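Local coordinates for glycoprotein E (PDB 2GIY) that pairs with its partner glycoprotein gI to bind the Fc part of host IgG and to carry the virus from cell to cell across epithelial junctions, at residues P18-F23 and A168-A173; V33-I38 and A129-E134; D55-T58 and E62-I65; L79-A82 and C86-S89; L147-V150 and H155-A158. All blocks are in the same frame, centred on the assembly; numbering follows the deposited sequence.

Contact 1: residues P18-F23 and A168-A173; sequences PEAILF and AQYRNA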
loop_
_atom_site.group_PDB
_atom_site.type_symbol
_atom_site.label_atom_id
_atom_site.label_comp_id
_atom_site.label_asym_id
_atom_site.label_seq_id
_atom_site.Cartn_x
_atom_site.Cartn_y
_atom_site.Cartn_z
ATOM N N PRO A 18 7.351 -8.856 1.877
ATOM C CA PRO A 18 8.153 -9.168 0.691
ATOM C C PRO A 18 7.220 -9.914 -0.261
ATOM O O PRO A 18 6.272 -10.566 0.188
ATOM C CB PRO A 18 9.249 -10.068 1.249
ATOM C CG PRO A 18 9.437 -9.536 2.634
ATOM C CD PRO A 18 8.015 -9.335 3.102
ATOM N N GLU A 19 7.474 -9.827 -1.562
ATOM C CA GLU A 19 6.617 -10.498 -2.537
ATOM C C GLU A 19 6.940 -11.978 -2.732
ATOM O O GLU A 19 6.222 -12.679 -3.445
ATOM C CB GLU A 19 6.689 -9.788 -3.895
ATOM C CG GLU A 19 6.091 -8.385 -3.903
ATOM C CD GLU A 19 6.034 -7.777 -5.294
ATOM O OE1 GLU A 19 6.590 -8.379 -6.238
ATOM O OE2 GLU A 19 5.436 -6.692 -5.444
ATOM N N ALA A 20 8.011 -12.458 -2.107
ATOM C CA ALA A 20 8.373 -13.863 -2.259
ATOM C C ALA A 20 9.215 -14.434 -1.131
ATOM O O ALA A 20 10.033 -13.738 -0.523
ATOM C CB ALA A 20 9.101 -14.069 -3.591
ATOM N N ILE A 21 8.995 -15.714 -0.854
ATOM C CA ILE A 21 9.748 -16.444 0.151
ATOM C C ILE A 21 10.167 -17.750 -0.507
ATOM O O ILE A 21 9.326 -18.592 -0.819
ATOM C CB ILE A 21 8.904 -16.798 1.395
ATOM C CG1 ILE A 21 8.445 -15.525 2.104
ATOM C CG2 ILE A 21 9.729 -17.654 2.352
ATOM C CD1 ILE A 21 7.513 -15.787 3.281
ATOM N N LEU A 22 11.463 -17.910 -0.738
ATOM C CA LEU A 22 11.967 -19.136 -1.339
ATOM C C LEU A 22 12.422 -20.028 -0.197
ATOM O O LEU A 22 13.147 -19.582 0.695
ATOM C CB LEU A 22 13.141 -18.836 -2.278
ATOM C CG LEU A 22 12.834 -18.332 -3.694
ATOM C CD1 LEU A 22 12.193 -19.454 -4.501
ATOM C CD2 LEU A 22 11.912 -17.119 -3.640
ATOM N N PHE A 23 11.983 -21.282 -0.207
ATOM C CA PHE A 23 12.369 -22.212 0.842
ATOM C C PHE A 23 12.862 -23.535 0.272
ATOM O O PHE A 23 12.541 -23.896 -0.860
ATOM C CB PHE A 23 11.187 -22.465 1.788
ATOM C CG PHE A 23 10.099 -23.334 1.204
ATOM C CD1 PHE A 23 10.208 -24.725 1.226
ATOM C CD2 PHE A 23 8.964 -22.762 0.640
ATOM C CE1 PHE A 23 9.199 -25.538 0.698
ATOM C CE2 PHE A 23 7.948 -23.562 0.106
ATOM C CZ PHE A 23 8.067 -24.956 0.137
ATOM N N ALA A 168 12.525 -24.626 -7.772
ATOM C CA ALA A 168 12.046 -25.329 -8.956
ATOM C C ALA A 168 10.582 -25.042 -9.293
ATOM O O ALA A 168 10.216 -24.965 -10.464
ATOM C CB ALA A 168 12.254 -26.833 -8.779
ATOM N N GLN A 169 9.756 -24.872 -8.264
ATOM C CA GLN A 169 8.331 -24.617 -8.458
ATOM C C GLN A 169 7.984 -23.143 -8.602
ATOM O O GLN A 169 6.873 -22.797 -9.008
ATOM C CB GLN A 169 7.540 -25.179 -7.281
ATOM C CG GLN A 169 7.675 -26.675 -7.094
ATOM C CD GLN A 169 7.129 -27.127 -5.756
ATOM O OE1 GLN A 169 7.748 -26.900 -4.714
ATOM N NE2 GLN A 169 5.962 -27.758 -5.774
ATOM N N TYR A 170 8.934 -22.279 -8.268
ATOM C CA TYR A 170 8.717 -20.842 -8.333
ATOM C C TYR A 170 8.330 -20.295 -9.704
ATOM O O TYR A 170 8.968 -20.597 -10.717
ATOM C CB TYR A 170 9.969 -20.094 -7.852
ATOM C CG TYR A 170 9.797 -18.594 -7.855
ATOM C CD1 TYR A 170 9.241 -17.933 -6.761
ATOM C CD2 TYR A 170 10.141 -17.839 -8.974
ATOM C CE1 TYR A 170 9.030 -16.555 -6.784
ATOM C CE2 TYR A 170 9.931 -16.463 -9.010
ATOM C CZ TYR A 170 9.376 -15.829 -7.914
ATOM O OH TYR A 170 9.158 -14.472 -7.951
ATOM N N ARG A 171 7.284 -19.474 -9.713
ATOM C CA ARG A 171 6.818 -18.813 -10.921
ATOM C C ARG A 171 6.508 -17.375 -10.530
ATOM O O ARG A 171 5.827 -17.123 -9.533
ATOM C CB ARG A 171 5.559 -19.485 -11.475
ATOM C CG ARG A 171 5.765 -20.924 -11.922
ATOM C CD ARG A 171 6.694 -21.036 -13.127
ATOM N NE ARG A 171 6.768 -22.422 -13.585
ATOM C CZ ARG A 171 7.504 -23.365 -13.009
ATOM N NH1 ARG A 171 8.247 -23.075 -11.951
ATOM N NH2 ARG A 171 7.482 -24.608 -13.476
ATOM N N ASN A 172 7.022 -16.432 -11.310
ATOM C CA ASN A 172 6.803 -15.019 -11.045
ATOM C C ASN A 172 5.314 -14.692 -11.030
ATOM O O ASN A 172 4.553 -15.206 -11.848
ATOM C CB ASN A 172 7.487 -14.179 -12.125
ATOM C CG ASN A 172 7.367 -12.692 -11.872
ATOM O OD1 ASN A 172 7.127 -12.321 -10.619
ATOM N ND2 ASN A 172 7.502 -11.884 -12.790
ATOM N N ALA A 173 4.905 -13.836 -10.096
ATOM C CA ALA A 173 3.514 -13.411 -9.996
ATOM C C ALA A 173 3.425 -11.972 -10.493
ATOM O O ALA A 173 4.196 -11.113 -10.067
ATOM C CB ALA A 173 3.032 -13.495 -8.547
#

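Contact 2: residues V33-I38 and A129-E134; sequences VSIHAI and ASVNLE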
loop_
_atom_site.group_PDB
_atom_site.type_symbol
_atom_site.label_atom_id
_atom_site.label_comp_id
_atom_site.label_asym_id
_atom_site.label_seq_id
_atom_site.Cartn_x
_atom_site.Cartn_y
_atom_site.Cartn_z
ATOM N N VAL A 33 4.451 -10.506 7.429
ATOM C CA VAL A 33 3.558 -9.456 6.973
ATOM C C VAL A 33 3.330 -8.459 8.101
ATOM O O VAL A 33 3.180 -8.847 9.260
ATOM C CB VAL A 33 2.191 -10.040 6.551
ATOM C CG1 VAL A 33 1.272 -8.931 6.057
ATOM C CG2 VAL A 33 2.391 -11.094 5.472
ATOM N N SER A 34 3.325 -7.177 7.756
ATOM C CA SER A 34 3.087 -6.124 8.732
ATOM C C SER A 34 1.792 -5.436 8.332
ATOM O O SER A 34 1.624 -5.022 7.182
ATOM C CB SER A 34 4.238 -5.116 8.729
ATOM O OG SER A 34 4.038 -4.134 9.729
ATOM N N ILE A 35 0.874 -5.316 9.281
ATOM C CA ILE A 35 -0.413 -4.694 9.010
ATOM C C ILE A 35 -0.753 -3.683 10.095
ATOM O O ILE A 35 -0.759 -4.014 11.278
ATOM C CB ILE A 35 -1.532 -5.751 8.975
ATOM C CG1 ILE A 35 -1.263 -6.758 7.854
ATOM C CG2 ILE A 35 -2.886 -5.073 8.776
ATOM C CD1 ILE A 35 -2.140 -7.981 7.929
ATOM N N HIS A 36 -1.047 -2.458 9.679
ATOM C CA HIS A 36 -1.406 -1.399 10.609
ATOM C C HIS A 36 -2.795 -0.897 10.265
ATOM O O HIS A 36 -3.147 -0.760 9.095
ATOM C CB HIS A 36 -0.407 -0.245 10.511
ATOM C CG HIS A 36 0.968 -0.597 10.983
ATOM N ND1 HIS A 36 1.413 -0.320 12.257
ATOM C CD2 HIS A 36 1.991 -1.225 10.356
ATOM C CE1 HIS A 36 2.650 -0.762 12.395
ATOM N NE2 HIS A 36 3.024 -1.315 11.255
ATOM N N ALA A 37 -3.590 -0.633 11.293
ATOM C CA ALA A 37 -4.936 -0.129 11.087
ATOM C C ALA A 37 -5.074 1.176 11.853
ATOM O O ALA A 37 -4.643 1.277 13.002
ATOM C CB ALA A 37 -5.963 -1.149 11.578
ATOM N N ILE A 38 -5.656 2.181 11.207
ATOM C CA ILE A 38 -5.860 3.476 11.839
ATOM C C ILE A 38 -7.331 3.859 11.718
ATOM O O ILE A 38 -7.830 4.077 10.616
ATOM C CB ILE A 38 -5.006 4.585 11.171
ATOM C CG1 ILE A 38 -3.519 4.244 11.280
ATOM C CG2 ILE A 38 -5.283 5.927 11.841
ATOM C CD1 ILE A 38 -2.598 5.300 10.686
ATOM N N ALA A 129 -1.064 -15.783 18.305
ATOM C CA ALA A 129 -1.402 -14.372 18.419
ATOM C C ALA A 129 -0.805 -13.551 17.276
ATOM O O ALA A 129 -0.327 -12.437 17.487
ATOM C CB ALA A 129 -0.916 -13.831 19.759
ATOM N N SER A 130 -0.854 -14.095 16.063
ATOM C CA SER A 130 -0.290 -13.410 14.906
ATOM C C SER A 130 -1.079 -13.672 13.628
ATOM O O SER A 130 -1.811 -14.652 13.534
ATOM C CB SER A 130 1.160 -13.859 14.704
ATOM O OG SER A 130 1.699 -13.354 13.495
ATOM N N VAL A 131 -0.922 -12.789 12.645
ATOM C CA VAL A 131 -1.606 -12.956 11.367
ATOM C C VAL A 131 -0.683 -13.663 10.385
ATOM O O VAL A 131 -1.078 -13.976 9.259
ATOM C CB VAL A 131 -2.039 -11.597 10.758
ATOM C CG1 VAL A 131 -3.119 -10.969 11.617
ATOM C CG2 VAL A 131 -0.848 -10.667 10.642
ATOM N N ASN A 132 0.550 -13.919 10.810
ATOM C CA ASN A 132 1.505 -14.599 9.945
ATOM C C ASN A 132 1.314 -16.104 9.939
ATOM O O ASN A 132 0.817 -16.688 10.900
ATOM C CB ASN A 132 2.938 -14.273 10.361
ATOM C CG ASN A 132 3.355 -12.886 9.944
ATOM O OD1 ASN A 132 3.359 -12.562 8.755
ATOM N ND2 ASN A 132 3.710 -12.055 10.915
ATOM N N LEU A 133 1.710 -16.725 8.835
ATOM C CA LEU A 133 1.607 -18.169 8.677
ATOM C C LEU A 133 2.964 -18.802 8.931
ATOM O O LEU A 133 3.991 -18.266 8.516
ATOM C CB LEU A 133 1.178 -18.521 7.250
ATOM C CG LEU A 133 -0.162 -17.993 6.742
ATOM C CD1 LEU A 133 -0.326 -18.393 5.277
ATOM C CD2 LEU A 133 -1.298 -18.556 7.589
ATOM N N GLU A 134 2.965 -19.949 9.600
ATOM C CA GLU A 134 4.203 -20.658 9.864
ATOM C C GLU A 134 4.184 -22.006 9.164
ATOM O O GLU A 134 3.177 -22.714 9.192
ATOM C CB GLU A 134 4.407 -20.862 11.367
ATOM C CG GLU A 134 5.041 -19.673 12.058
ATOM C CD GLU A 134 5.473 -19.991 13.473
ATOM O OE1 GLU A 134 5.955 -21.120 13.704
ATOM O OE2 GLU A 134 5.342 -19.109 14.348
HETATM O O HOH W 1 5.572 -9.987 10.871
#

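Contact 3: residues D55-T58 and E62-I65; sequences DVPT and EMRI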
loop_
_atom_site.group_PDB
_atom_site.type_symbol
_atom_site.label_atom_id
_atom_site.label_comp_id
_atom_site.label_asym_id
_atom_site.label_seq_id
_atom_site.Cartn_x
_atom_site.Cartn_y
_atom_site.Cartn_z
ATOM N N ASP A 55 -3.065 -22.531 -6.463
ATOM C CA ASP A 55 -2.232 -23.542 -7.100
ATOM C C ASP A 55 -1.448 -22.878 -8.232
ATOM O O ASP A 55 -1.986 -22.035 -8.962
ATOM C CB ASP A 55 -3.118 -24.655 -7.669
ATOM C CG ASP A 55 -2.337 -25.660 -8.498
ATOM O OD1 ASP A 55 -1.609 -26.486 -7.913
ATOM O OD2 ASP A 55 -2.452 -25.618 -9.743
ATOM N N VAL A 56 -0.177 -23.248 -8.365
ATOM C CA VAL A 56 0.679 -22.711 -9.418
ATOM C C VAL A 56 1.149 -23.878 -10.287
ATOM O O VAL A 56 2.118 -24.562 -9.959
ATOM C CB VAL A 56 1.911 -21.970 -8.828
ATOM C CG1 VAL A 56 2.799 -21.434 -9.961
ATOM C CG2 VAL A 56 1.447 -20.810 -7.956
ATOM N N PRO A 57 0.447 -24.130 -11.402
ATOM C CA PRO A 57 0.826 -25.233 -12.289
ATOM C C PRO A 57 2.249 -25.111 -12.816
ATOM O O PRO A 57 2.743 -24.016 -13.066
ATOM C CB PRO A 57 -0.205 -25.147 -13.409
ATOM C CG PRO A 57 -1.423 -24.618 -12.702
ATOM C CD PRO A 57 -0.824 -23.524 -11.836
ATOM N N THR A 58 2.893 -26.258 -12.981
ATOM C CA THR A 58 4.254 -26.332 -13.490
ATOM C C THR A 58 4.353 -25.712 -14.884
ATOM O O THR A 58 5.370 -25.112 -15.236
ATOM C CB THR A 58 4.707 -27.802 -13.575
ATOM O OG1 THR A 58 4.587 -28.410 -12.284
ATOM C CG2 THR A 58 6.146 -27.899 -14.057
ATOM N N GLU A 62 3.882 -17.773 -15.667
ATOM C CA GLU A 62 3.745 -16.832 -14.570
ATOM C C GLU A 62 2.308 -16.834 -14.081
ATOM O O GLU A 62 1.395 -17.242 -14.801
ATOM C CB GLU A 62 4.128 -15.428 -15.034
ATOM C CG GLU A 62 3.444 -15.005 -16.322
ATOM C CD GLU A 62 3.866 -13.622 -16.774
ATOM O OE1 GLU A 62 5.086 -13.384 -16.899
ATOM O OE2 GLU A 62 2.974 -12.776 -17.004
ATOM N N MET A 63 2.114 -16.386 -12.846
ATOM C CA MET A 63 0.781 -16.310 -12.272
ATOM C C MET A 63 0.298 -14.888 -12.479
ATOM O O MET A 63 1.087 -13.951 -12.417
ATOM C CB MET A 63 0.818 -16.634 -10.775
ATOM C CG MET A 63 1.061 -18.104 -10.467
ATOM S SD MET A 63 -0.274 -19.132 -11.110
ATOM C CE MET A 63 -1.627 -18.561 -10.115
ATOM N N ARG A 64 -0.991 -14.726 -12.736
ATOM C CA ARG A 64 -1.544 -13.400 -12.933
ATOM C C ARG A 64 -2.640 -13.127 -11.916
ATOM O O ARG A 64 -3.600 -13.887 -11.807
ATOM C CB ARG A 64 -2.078 -13.263 -14.357
ATOM C CG ARG A 64 -1.003 -13.537 -15.390
ATOM C CD ARG A 64 -1.359 -13.007 -16.755
ATOM N NE ARG A 64 -0.280 -13.268 -17.704
ATOM C CZ ARG A 64 -0.215 -12.749 -18.925
ATOM N NH1 ARG A 64 -1.171 -11.934 -19.351
ATOM N NH2 ARG A 64 0.806 -13.046 -19.719
ATOM N N ILE A 65 -2.473 -12.046 -11.160
ATOM C CA ILE A 65 -3.438 -11.655 -10.142
ATOM C C ILE A 65 -4.350 -10.574 -10.718
ATOM O O ILE A 65 -3.880 -9.506 -11.106
ATOM C CB ILE A 65 -2.712 -11.099 -8.875
ATOM C CG1 ILE A 65 -1.820 -12.187 -8.265
ATOM C CG2 ILE A 65 -3.736 -10.621 -7.847
ATOM C CD1 ILE A 65 -0.857 -11.684 -7.197
#

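Contact 4: residues L79-A82 and C86-S89; sequences LSPA and CAAS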
loop_
_atom_site.group_PDB
_atom_site.type_symbol
_atom_site.label_atom_id
_atom_site.label_comp_id
_atom_site.label_asym_id
_atom_site.label_seq_id
_atom_site.Cartn_x
_atom_site.Cartn_y
_atom_site.Cartn_z
ATOM N N LEU A 79 -14.942 -15.311 -12.148
ATOM C CA LEU A 79 -15.205 -16.707 -11.825
ATOM C C LEU A 79 -14.559 -17.611 -12.865
ATOM O O LEU A 79 -14.147 -18.727 -12.552
ATOM C CB LEU A 79 -16.711 -16.979 -11.781
ATOM C CG LEU A 79 -17.458 -16.408 -10.573
ATOM C CD1 LEU A 79 -18.958 -16.476 -10.808
ATOM C CD2 LEU A 79 -17.073 -17.189 -9.324
ATOM N N SER A 80 -14.487 -17.132 -14.103
ATOM C CA SER A 80 -13.883 -17.900 -15.194
ATOM C C SER A 80 -12.771 -17.069 -15.826
ATOM O O SER A 80 -12.906 -16.574 -16.950
ATOM C CB SER A 80 -14.940 -18.247 -16.252
ATOM O OG SER A 80 -15.987 -19.034 -15.702
ATOM N N PRO A 81 -11.646 -16.912 -15.112
ATOM C CA PRO A 81 -10.514 -16.129 -15.618
ATOM C C PRO A 81 -9.955 -16.609 -16.950
ATOM O O PRO A 81 -9.702 -17.798 -17.151
ATOM C CB PRO A 81 -9.496 -16.213 -14.481
ATOM C CG PRO A 81 -9.790 -17.541 -13.864
ATOM C CD PRO A 81 -11.300 -17.582 -13.847
ATOM N N ALA A 82 -9.756 -15.662 -17.858
ATOM C CA ALA A 82 -9.243 -15.973 -19.183
ATOM C C ALA A 82 -7.865 -16.614 -19.163
ATOM O O ALA A 82 -7.535 -17.389 -20.051
ATOM C CB ALA A 82 -9.203 -14.705 -20.031
ATOM N N CYS A 86 -3.567 -20.231 -14.616
ATOM C CA CYS A 86 -2.496 -19.397 -14.071
ATOM C C CYS A 86 -3.003 -18.060 -13.564
ATOM O O CYS A 86 -2.271 -17.072 -13.596
ATOM C CB CYS A 86 -1.439 -19.123 -15.144
ATOM S SG CYS A 86 -0.947 -20.575 -16.121
ATOM N N ALA A 87 -4.241 -18.020 -13.090
ATOM C CA ALA A 87 -4.809 -16.769 -12.609
ATOM C C ALA A 87 -5.375 -16.850 -11.200
ATOM O O ALA A 87 -5.940 -17.864 -10.803
ATOM C CB ALA A 87 -5.902 -16.299 -13.565
ATOM N N ALA A 88 -5.211 -15.764 -10.451
ATOM C CA ALA A 88 -5.751 -15.654 -9.101
ATOM C C ALA A 88 -6.797 -14.552 -9.262
ATOM O O ALA A 88 -6.454 -13.371 -9.366
ATOM C CB ALA A 88 -4.660 -15.230 -8.124
ATOM N N SER A 89 -8.068 -14.941 -9.314
ATOM C CA SER A 89 -9.146 -13.973 -9.522
ATOM C C SER A 89 -10.416 -14.278 -8.748
ATOM O O SER A 89 -11.343 -13.468 -8.719
ATOM C CB SER A 89 -9.491 -13.908 -11.011
ATOM O OG SER A 89 -9.977 -15.167 -11.464
#

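Contact 5: residues L147-V150 and H155-A158; sequences LCVV and HIHA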
loop_
_atom_site.group_PDB
_atom_site.type_symbol
_atom_site.label_atom_id
_atom_site.label_comp_id
_atom_site.label_asym_id
_atom_site.label_seq_id
_atom_site.Cartn_x
_atom_site.Cartn_y
_atom_site.Cartn_z
ATOM N N LEU A 147 -2.143 -14.963 -0.931
ATOM C CA LEU A 147 -2.616 -13.592 -0.850
ATOM C C LEU A 147 -3.163 -13.361 0.553
ATOM O O LEU A 147 -3.860 -14.213 1.112
ATOM C CB LEU A 147 -3.734 -13.324 -1.869
ATOM C CG LEU A 147 -3.327 -12.734 -3.227
ATOM C CD1 LEU A 147 -2.473 -13.730 -3.995
ATOM C CD2 LEU A 147 -4.579 -12.372 -4.026
ATOM N N CYS A 148 -2.822 -12.218 1.127
ATOM C CA CYS A 148 -3.317 -11.851 2.440
ATOM C C CYS A 148 -4.227 -10.666 2.161
ATOM O O CYS A 148 -3.783 -9.656 1.614
ATOM C CB CYS A 148 -2.171 -11.445 3.367
ATOM S SG CYS A 148 -2.743 -11.033 5.041
ATOM N N VAL A 149 -5.505 -10.802 2.507
ATOM C CA VAL A 149 -6.476 -9.747 2.265
ATOM C C VAL A 149 -7.117 -9.270 3.562
ATOM O O VAL A 149 -7.563 -10.075 4.377
ATOM C CB VAL A 149 -7.601 -10.237 1.322
ATOM C CG1 VAL A 149 -8.531 -9.085 0.975
ATOM C CG2 VAL A 149 -6.993 -10.849 0.059
ATOM N N VAL A 150 -7.166 -7.958 3.749
ATOM C CA VAL A 150 -7.771 -7.422 4.954
ATOM C C VAL A 150 -9.095 -6.733 4.677
ATOM O O VAL A 150 -9.157 -5.756 3.928
ATOM C CB VAL A 150 -6.838 -6.420 5.658
ATOM C CG1 VAL A 150 -7.473 -5.953 6.969
ATOM C CG2 VAL A 150 -5.484 -7.071 5.928
ATOM N N HIS A 155 -15.383 -5.195 3.375
ATOM C CA HIS A 155 -14.831 -4.570 2.169
ATOM C C HIS A 155 -13.309 -4.584 2.268
ATOM O O HIS A 155 -12.745 -4.246 3.309
ATOM C CB HIS A 155 -15.325 -3.123 2.021
ATOM C CG HIS A 155 -14.652 -2.363 0.916
ATOM N ND1 HIS A 155 -14.653 -2.792 -0.395
ATOM C CD2 HIS A 155 -13.949 -1.204 0.930
ATOM C CE1 HIS A 155 -13.978 -1.934 -1.139
ATOM N NE2 HIS A 155 -13.541 -0.960 -0.360
ATOM N N ILE A 156 -12.638 -4.978 1.193
ATOM C CA ILE A 156 -11.180 -5.027 1.211
ATOM C C ILE A 156 -10.564 -3.643 1.416
ATOM O O ILE A 156 -10.849 -2.710 0.663
ATOM C CB ILE A 156 -10.616 -5.624 -0.102
ATOM C CG1 ILE A 156 -11.069 -7.078 -0.252
ATOM C CG2 ILE A 156 -9.091 -5.537 -0.102
ATOM C CD1 ILE A 156 -10.611 -7.728 -1.562
ATOM N N HIS A 157 -9.724 -3.517 2.442
ATOM C CA HIS A 157 -9.047 -2.254 2.734
ATOM C C HIS A 157 -7.555 -2.312 2.442
ATOM O O HIS A 157 -6.878 -1.287 2.421
ATOM C CB HIS A 157 -9.277 -1.840 4.189
ATOM C CG HIS A 157 -10.610 -1.205 4.417
ATOM N ND1 HIS A 157 -10.763 -0.009 5.085
ATOM C CD2 HIS A 157 -11.852 -1.578 4.024
ATOM C CE1 HIS A 157 -12.040 0.329 5.091
ATOM N NE2 HIS A 157 -12.722 -0.605 4.453
ATOM N N ALA A 158 -7.047 -3.516 2.215
ATOM C CA ALA A 158 -5.641 -3.711 1.895
ATOM C C ALA A 158 -5.428 -5.159 1.498
ATOM O O ALA A 158 -6.190 -6.038 1.898
ATOM C CB ALA A 158 -4.756 -3.370 3.101
#

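Contact 1: residues P18-F23 and A168-A173
The ring of Y170 lies across the ends of two alternate residues, A20 and L22, of the short strand 20-22, and the side chains of L22 and Y170 cross at roughly a right angle. The methyl group A20 CB meets CE1 of Y170 at 4.0 Å. At the neighbouring ring atom, CD1 of L22 comes to 4.0 Å from CD1 of Y170, and that same leucine methyl also lies 4.1 Å from Y170 CB. Both strand residues approach the ring obliquely. The tyrosine reaches them because its CG stands anti to the backbone N (chi1 -178°), which carries the ring out from segment 168-173 toward the strand.

The backbones stay well separated, and no hydrogen bond passes between the segments. Strand 20-22 takes its hydrogen bonds from T163 and S165 of strand 155-165, its parallel neighbour in the six-stranded sheet of this Ig V-like domain, and Y170 also packs on those two residues. Behind the tyrosine the loop is held by R171, whose NH1 donates to A168 O at 3.1 Å and to Y170 O at 2.9 Å; the guanidinium NH2 goes on to T58 O.

Dispersion between a few methyl groups and one aromatic ring thus links the edge strand to the chain leaving the sheet, while the polar bonds that shape the loop are made within it and to its other neighbours.

Contact 2: residues V33-I38 and A129-E134
OD1 of N132 accepts two hydrogen bonds, one from the backbone N of V33 and one from the hydroxyl of T31. The bond from V33 N is short, 2.7 Å, and nearly straight at 170°; it arrives in the plane of the amide on a lone pair of N132 OD1. The other end of the amide is used as well. A water accepts from N132 ND2 at 2.8 Å and donates to V33 O at 3.1 Å, so the asparagine spans both polar backbone atoms of V33, one directly and one through water. With CG anti to its own carbonyl carbon (chi1 -75°), the amide is swung across to the start of strand 34-39.

Two residues earlier, S130 OG accepts from N132 N at 3.0 Å, an ST turn that sets the asparagine's backbone. Alongside this polar pair, CD1 of I35 touches CG2 of V131 at 4.0 Å, the two side chains crossing obliquely. I181 of the second subunit packs on both of these residues, and E182 of that subunit bonds to S130 OG and V131 N, which places the contact at the interface with the second subunit.

All four touching residues are buried. Gripped at OD1 and ND2, the amide has its rotation fixed, and it serves V33 N directly and V33 O through the water, in place of a backbone pairing between the segments.

Contact 3: residues D55-T58 and E62-I65
The connection between strand 45-54 and strand 63-66 folds back on itself here, and M63, on strand 63-66, rests on V56 of the connecting loop. Both valine methyls straddle the methionine: V56 CG2 lies 3.7 Å from M63 CG, and V56 CG1 lies 3.8 Å from the same atom, with the sulfur a little farther on. The two side chains approach at a slant.

M63 then curls instead of running straight. Bends at chi2 (-63°) and chi3 (-65°) turn its end back over the loop, where M63 CE settles 3.7 Å from D55 O. The ring of P57 borders the sulfur, its CD at 4.5 Å from M63 SD.

Strand 63-66 is the middle strand, between 87-88 and 173-176, of a small parallel sheet distinct from the large six-stranded one of the Ig V-like domain. V56 and M63 both pack on L145 of strand 144-152, so this apolar cluster spans the two sheets. V56 also packs on R171.

E62 and R64 direct their side chains away from the loop and pair with each other: R64 NE lies 3.4 Å from E62 OE2 in a salt bridge.

Contact 4: residues L79-A82 and C86-S89
The loop that follows helix 76-79 passes alongside strand 87-88, with the CA atoms of P81 and A87 6.5 Å apart and no hydrogen bond joining the two segments. P81 makes the contact. P81 CB sits 3.7 Å from A87 CB, and P81 CG lies 4.1 Å from the same methyl, so one side of the ring rests against the alanine. The next residue pointing the same way along the chain, S89, approaches the ring with its hydroxyl: S89 OG lies 3.2 Å from P81 CB and 3.4 Å from P81 CG. A88, between them, turns its methyl away.

The serine hydroxyl is set between its own backbone N and carbonyl carbon (chi1 63°), a rotation that directs OG to the loop. There its hydrogen-bond partner is the carbonyl oxygen of C78, near the end of the helix, so the proline carbons pack beside a hydroxyl already engaged. Y66 of strand 63-66 touches both P81 and S89 and completes the cluster. Strand 87-88 itself runs parallel to 63-66 as an outer strand of the small three-stranded sheet, and C86 just before it forms a disulfide with C60.

Across the segments the chemistry is van der Waals packing, in which a ring lacking an amide hydrogen meets a methyl and a hydroxyl oxygen; the serine's bond to C78 supplies the directional tie, while the disulfide holds the start of strand 87-88 to C60.

Contact 5: residues L147-V150 and H155-A158
V149 can be followed outward from strand 144-152. From its CB the two methyls diverge, and CG1, placed anti to the backbone N (chi1 -175°), is the branch that reaches the partner strand. V149 CG1 meets I156 CG1 at 3.5 Å, tighter than usual for two carbons, and lies 3.6 Å from I156 CD1 and 3.7 Å from I156 CG2. One valine methyl thus lies against three carbons of the isoleucine, whose side chain crosses it at a slant. I156 also packs on L70 and Y71 of helix 67-71.

The backbones are joined through V150. V150 N donates to A158 O at 2.8 Å, and V150 O receives the N-H of H157 at 2.7 Å, almost in line with the C=O bond. CA of I156 adds a C-H···O contact to V150 O at 3.5 Å. H157 and A158 both face V150, a classic beta bulge in the antiparallel hairpin formed by strands 144-152 and 155-165. The extra residue goes with a strong twist: the short strand segments make an angle of 111° instead of lying nearly antiparallel.

V150 and A158 direct their side chains to the same face of the sheet, with their CB atoms 4.5 Å apart. On that face M15 of strand 11-16 packs on V150 and V13 on A158, while I156 and L147 pack on the helix 67-71 side. At the outer end H155 makes an edge-to-face ring contact with H40 of the second subunit.

Two straight backbone bonds thus fix the register at the bulge, and the close V149-I156 packing accompanies it.

Overall arrangement
All five contacts belong to the C-terminal, Ig V-like domain of the glycoprotein E ectodomain, and contact 1 encloses the other four along the chain. Contacts 3 and 4 come in series before contact 5; their centres lie about 10 Å apart, and strands 63-66 and 87-88 are neighbours in the small parallel sheet. Contact 1 touches contact 3 and shares the large mixed sheet with contact 5. Contact 2, on the opposite side of the chain's centre from contacts 3 and 4, has its centre about 12 Å from that of contact 5, which it meets through I35. Contacts 2 to 5 lie wholly within the Fc-binding region, and contacts 2 and 5 also reach the second subunit.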